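Local coordinates for protein aminotransferase, class I (Staphylococcus aureus, PDB 2O1B) that probably transfers amino groups between amino acids and 2-oxo acids, using pyridoxal-5'-phosphate as cofactor, at residues 176-179 with 180-184; 208-211 with 212-215. All blocks are in the same frame, centred on the assembly; numbering follows the deposited sequence.

Contact 1 of 2, residues 176-179 with 180-184; sequences SQII and DKTKL
The carboxyl end of the short helix 176-181, where the chain passes straight into strand 182-187, shows how a threonine can help to close a helix: Thr182 turns its hydroxyl back onto the carbonyl of Ile178, four residues earlier. Thr182 OG1 donates to Ile178 O over 2.7 Å and approaches from above the carbonyl plane, 51° out of it. The first torsion explains the reach, since chi1 of -62° sets OG1 beside the backbone N and anti to the carbonyl carbon, and from there it meets Ile178 O. Ile178 CG2 lies 3.7 Å from Thr182 OG1, the two side chains crossing at a slant, and gives the hydroxyl an aliphatic neighbour.

Backbone bonds run through the same residues. Asp180 N makes an i to i-4 bond to Ser176 O, 3.3 Å long and fairly straight at 161°. Lys181 N divides its hydrogen between Gln177 O and Ile178 O, both bonds weak. Thr182 N reaches Ile179 O, three residues back, at 3.2 Å, the donor lying above the carbonyl plane. Along the flank of the helix the lysine chain is extended beyond CG, and Lys181 CG passes Gln177 O at 3.6 Å. Tyr135 of strand 135-140 is touched by the side chains of Ile178, Lys181 and Thr182. A threonine hydroxyl returning to a carbonyl of the last turn here marks a helix-to-strand junction, leading into the parallel part of a mixed seven-stranded sheet, as in the large domain of class I aminotransferases.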
loop_
_atom_site.group_PDB
_atom_site.type_symbol
_atom_site.label_atom_id
_atom_site.label_comp_id
_atom_site.label_asym_id
_atom_site.label_seq_id
_atom_site.Cartn_x
_atom_site.Cartn_y
_atom_site.Cartn_z
ATOM N N SER A 176 0.468 18.092 31.887
ATOM C CA SER A 176 -0.914 17.682 32.137
ATOM C C SER A 176 -1.862 18.099 31.017
ATOM O O SER A 176 -2.797 17.367 30.690
ATOM C CB SER A 176 -1.410 18.195 33.496
ATOM O OG SER A 176 -1.390 19.612 33.568
ATOM N N GLN A 177 -1.600 19.263 30.426
ATOM C CA GLN A 177 -2.407 19.785 29.323
ATOM C C GLN A 177 -2.279 18.952 28.048
ATOM O O GLN A 177 -3.264 18.755 27.335
ATOM C CB GLN A 177 -2.055 21.248 29.038
ATOM C CG GLN A 177 -2.246 22.181 30.235
ATOM C CD GLN A 177 -2.430 23.638 29.828
ATOM O OE1 GLN A 177 -1.679 24.518 30.261
ATOM N NE2 GLN A 177 -3.431 23.898 28.984
ATOM N N ILE A 178 -1.068 18.467 27.772
ATOM C CA ILE A 178 -0.813 17.625 26.606
ATOM C C ILE A 178 -1.515 16.275 26.732
ATOM O O ILE A 178 -2.155 15.823 25.782
ATOM C CB ILE A 178 0.716 17.390 26.345
ATOM C CG1 ILE A 178 1.509 18.711 26.250
ATOM C CG2 ILE A 178 0.930 16.530 25.112
ATOM C CD1 ILE A 178 0.994 19.740 25.236
ATOM N N ILE A 179 -1.377 15.633 27.893
ATOM C CA ILE A 179 -2.003 14.328 28.152
ATOM C C ILE A 179 -3.504 14.384 27.882
ATOM O O ILE A 179 -4.059 13.496 27.240
ATOM C CB ILE A 179 -1.792 13.864 29.618
ATOM C CG1 ILE A 179 -0.306 13.762 29.957
ATOM C CG2 ILE A 179 -2.490 12.527 29.874
ATOM C CD1 ILE A 179 -0.014 13.801 31.467
ATOM N N ASP A 180 -4.145 15.439 28.379
ATOM C CA ASP A 180 -5.578 15.652 28.200
ATOM C C ASP A 180 -5.980 15.768 26.730
ATOM O O ASP A 180 -7.063 15.322 26.337
ATOM C CB ASP A 180 -6.027 16.896 28.973
ATOM C CG ASP A 180 -6.232 16.628 30.463
ATOM O OD1 ASP A 180 -5.719 15.613 30.991
ATOM O OD2 ASP A 180 -6.915 17.446 31.114
ATOM N N LYS A 181 -5.107 16.352 25.916
ATOM C CA LYS A 181 -5.423 16.569 24.505
ATOM C C LYS A 181 -4.968 15.420 23.609
ATOM O O LYS A 181 -5.305 15.395 22.419
ATOM C CB LYS A 181 -4.812 17.884 24.006
ATOM C CG LYS A 181 -5.455 19.139 24.553
ATOM C CD LYS A 181 -4.763 20.361 23.989
ATOM C CE LYS A 181 -5.122 21.618 24.776
ATOM N NZ LYS A 181 -4.282 22.768 24.340
ATOM N N THR A 182 -4.213 14.474 24.170
ATOM C CA THR A 182 -3.645 13.390 23.366
ATOM C C THR A 182 -4.657 12.294 23.041
ATOM O O THR A 182 -5.314 11.740 23.922
ATOM C CB THR A 182 -2.365 12.793 24.004
ATOM O OG1 THR A 182 -1.370 13.815 24.085
ATOM C CG2 THR A 182 -1.805 11.656 23.149
ATOM N N LYS A 183 -4.756 11.976 21.760
ATOM C CA LYS A 183 -5.695 10.972 21.304
ATOM C C LYS A 183 -4.994 9.696 20.852
ATOM O O LYS A 183 -5.620 8.646 20.758
ATOM C CB LYS A 183 -6.577 11.560 20.208
ATOM C CG LYS A 183 -7.219 12.897 20.631
ATOM C CD LYS A 183 -8.182 12.728 21.798
ATOM C CE LYS A 183 -8.815 14.056 22.226
ATOM N NZ LYS A 183 -9.888 14.501 21.296
ATOM N N LEU A 184 -3.692 9.793 20.591
ATOM C CA LEU A 184 -2.906 8.651 20.161
ATOM C C LEU A 184 -1.470 8.737 20.678
ATOM O O LEU A 184 -0.886 9.829 20.759
ATOM C CB LEU A 184 -2.919 8.541 18.630
ATOM C CG LEU A 184 -2.323 7.299 17.960
ATOM C CD1 LEU A 184 -3.120 6.031 18.280
ATOM C CD2 LEU A 184 -2.280 7.519 16.469
#

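Contact 2 of 2, residues 208-211 with 212-215; sequences AKFK and GTDT
Two first torsions bring Thr213 and Phe210 together across a tight turn. At chi1 61° Thr213 OG1 sits between its own backbone N and carbonyl carbon, and from there it faces Phe210 O; at chi1 -57° the phenyl group of Phe210 stands opposite its carbonyl carbon and swings over to Thr215.

The turn runs from Phe210 to Thr213 and is of type II, with Lys211 and Gly212 at its corners. Gly212 takes the second corner with a positive phi, as is usual for glycine at that position of a type II turn. Phe210 O takes two bonds, both from Thr213: its N donates over 3.2 Å, the bond that closes the turn, and OG1 donates over a short 2.5 Å. Both donors come from the same face of the carbonyl plane, the nitrogen well above it and the hydroxyl tilted by 32°. With two donors on one face, the threonine holds this oxygen through backbone and side chain together. A weak bond from Thr215 N also reaches Thr213 OG1.

Thr213 OG1 lies at the edge of the Phe210 ring, near its plane, whereas Thr215 CB approaches Phe210 CD1 obliquely at 3.7 Å. Lys209 CG rests 3.7 Å above one face of the ring, displaced toward the rim. Trp171 meets Phe210 edge-to-face, and Thr215 OG1 is hydrogen-bonded to Thr182 O. The turn follows helix 200-210 and leads to strand 216-220, while the side chains of Phe210 and Thr215 both touch Ile185 of the neighbouring parallel strand 182-187.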
loop_
_atom_site.group_PDB
_atom_site.type_symbol
_atom_site.label_atom_id
_atom_site.label_comp_id
_atom_site.label_asym_id
_atom_site.label_seq_id
_atom_site.Cartn_x
_atom_site.Cartn_y
_atom_site.Cartn_z
ATOM N N ALA A 208 -3.096 1.518 32.534
ATOM C CA ALA A 208 -3.788 2.131 33.667
ATOM C C ALA A 208 -3.880 3.652 33.534
ATOM O O ALA A 208 -4.861 4.258 33.960
ATOM C CB ALA A 208 -3.120 1.750 34.976
ATOM N N LYS A 209 -2.860 4.269 32.944
ATOM C CA LYS A 209 -2.857 5.719 32.759
ATOM C C LYS A 209 -3.934 6.184 31.764
ATOM O O LYS A 209 -4.533 7.245 31.960
ATOM C CB LYS A 209 -1.465 6.204 32.336
ATOM C CG LYS A 209 -1.311 7.727 32.183
ATOM C CD LYS A 209 -1.135 8.436 33.522
ATOM C CE LYS A 209 -0.977 9.928 33.324
ATOM N NZ LYS A 209 -2.233 10.664 33.595
ATOM N N PHE A 210 -4.186 5.384 30.718
ATOM C CA PHE A 210 -5.077 5.812 29.625
ATOM C C PHE A 210 -6.388 5.032 29.452
ATOM O O PHE A 210 -7.179 5.346 28.554
ATOM C CB PHE A 210 -4.312 5.909 28.285
ATOM C CG PHE A 210 -3.139 6.843 28.338
ATOM C CD1 PHE A 210 -3.332 8.215 28.412
ATOM C CD2 PHE A 210 -1.839 6.348 28.370
ATOM C CE1 PHE A 210 -2.260 9.081 28.489
ATOM C CE2 PHE A 210 -0.758 7.211 28.455
ATOM C CZ PHE A 210 -0.966 8.574 28.509
ATOM N N LYS A 211 -6.629 4.028 30.288
ATOM C CA LYS A 211 -7.904 3.309 30.223
ATOM C C LYS A 211 -9.013 4.255 30.694
ATOM O O LYS A 211 -8.848 4.971 31.683
ATOM C CB LYS A 211 -7.868 2.000 31.033
ATOM C CG LYS A 211 -9.233 1.321 31.236
ATOM C CD LYS A 211 -9.130 -0.119 31.783
ATOM C CE LYS A 211 -8.344 -0.214 33.089
ATOM N NZ LYS A 211 -8.953 0.544 34.219
ATOM N N GLY A 212 -10.117 4.285 29.950
ATOM C CA GLY A 212 -11.223 5.191 30.263
ATOM C C GLY A 212 -10.999 6.633 29.835
ATOM O O GLY A 212 -11.774 7.519 30.196
ATOM N N THR A 213 -9.923 6.878 29.084
ATOM C CA THR A 213 -9.725 8.172 28.431
ATOM C C THR A 213 -9.976 7.914 26.950
ATOM O O THR A 213 -10.195 6.771 26.567
ATOM C CB THR A 213 -8.297 8.734 28.650
ATOM O OG1 THR A 213 -7.326 7.836 28.095
ATOM C CG2 THR A 213 -8.009 8.941 30.137
ATOM N N ASP A 214 -9.963 8.949 26.118
ATOM C CA ASP A 214 -10.039 8.695 24.675
ATOM C C ASP A 214 -8.665 8.553 24.009
ATOM O O ASP A 214 -8.562 8.617 22.787
ATOM C CB ASP A 214 -10.968 9.672 23.923
ATOM C CG ASP A 214 -10.838 11.123 24.391
ATOM O OD1 ASP A 214 -10.089 11.412 25.356
ATOM O OD2 ASP A 214 -11.520 11.985 23.783
ATOM N N THR A 215 -7.624 8.326 24.814
ATOM C CA THR A 215 -6.277 8.119 24.284
ATOM C C THR A 215 -6.053 6.638 23.969
ATOM O O THR A 215 -6.218 5.775 24.834
ATOM C CB THR A 215 -5.172 8.591 25.260
ATOM O OG1 THR A 215 -5.516 9.856 25.838
ATOM C CG2 THR A 215 -3.829 8.720 24.543
#

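Contacts 1 and 2 lie at successive junctions around one part of the sheet: contact 1 leads into strand 182-187, and contact 2 spans the end of helix 200-210 and the loop into the adjacent parallel strand 216-220, so a beta-alpha-beta crossover joins them. Their centres are about 10 Å apart. The polar tie is Thr215 OG1 with Thr182 O, 2.7 Å and probably a hydrogen bond, while Ile179 CG2 packs against Phe210 CE1 at 3.7 Å. Both contacts sit where their strands begin. Further along, the two strands lead toward the pyridoxal-5'-phosphate pocket, to which Thr188 and Asn192 contribute after strand 182-187 and Asp220 at the end of strand 216-220.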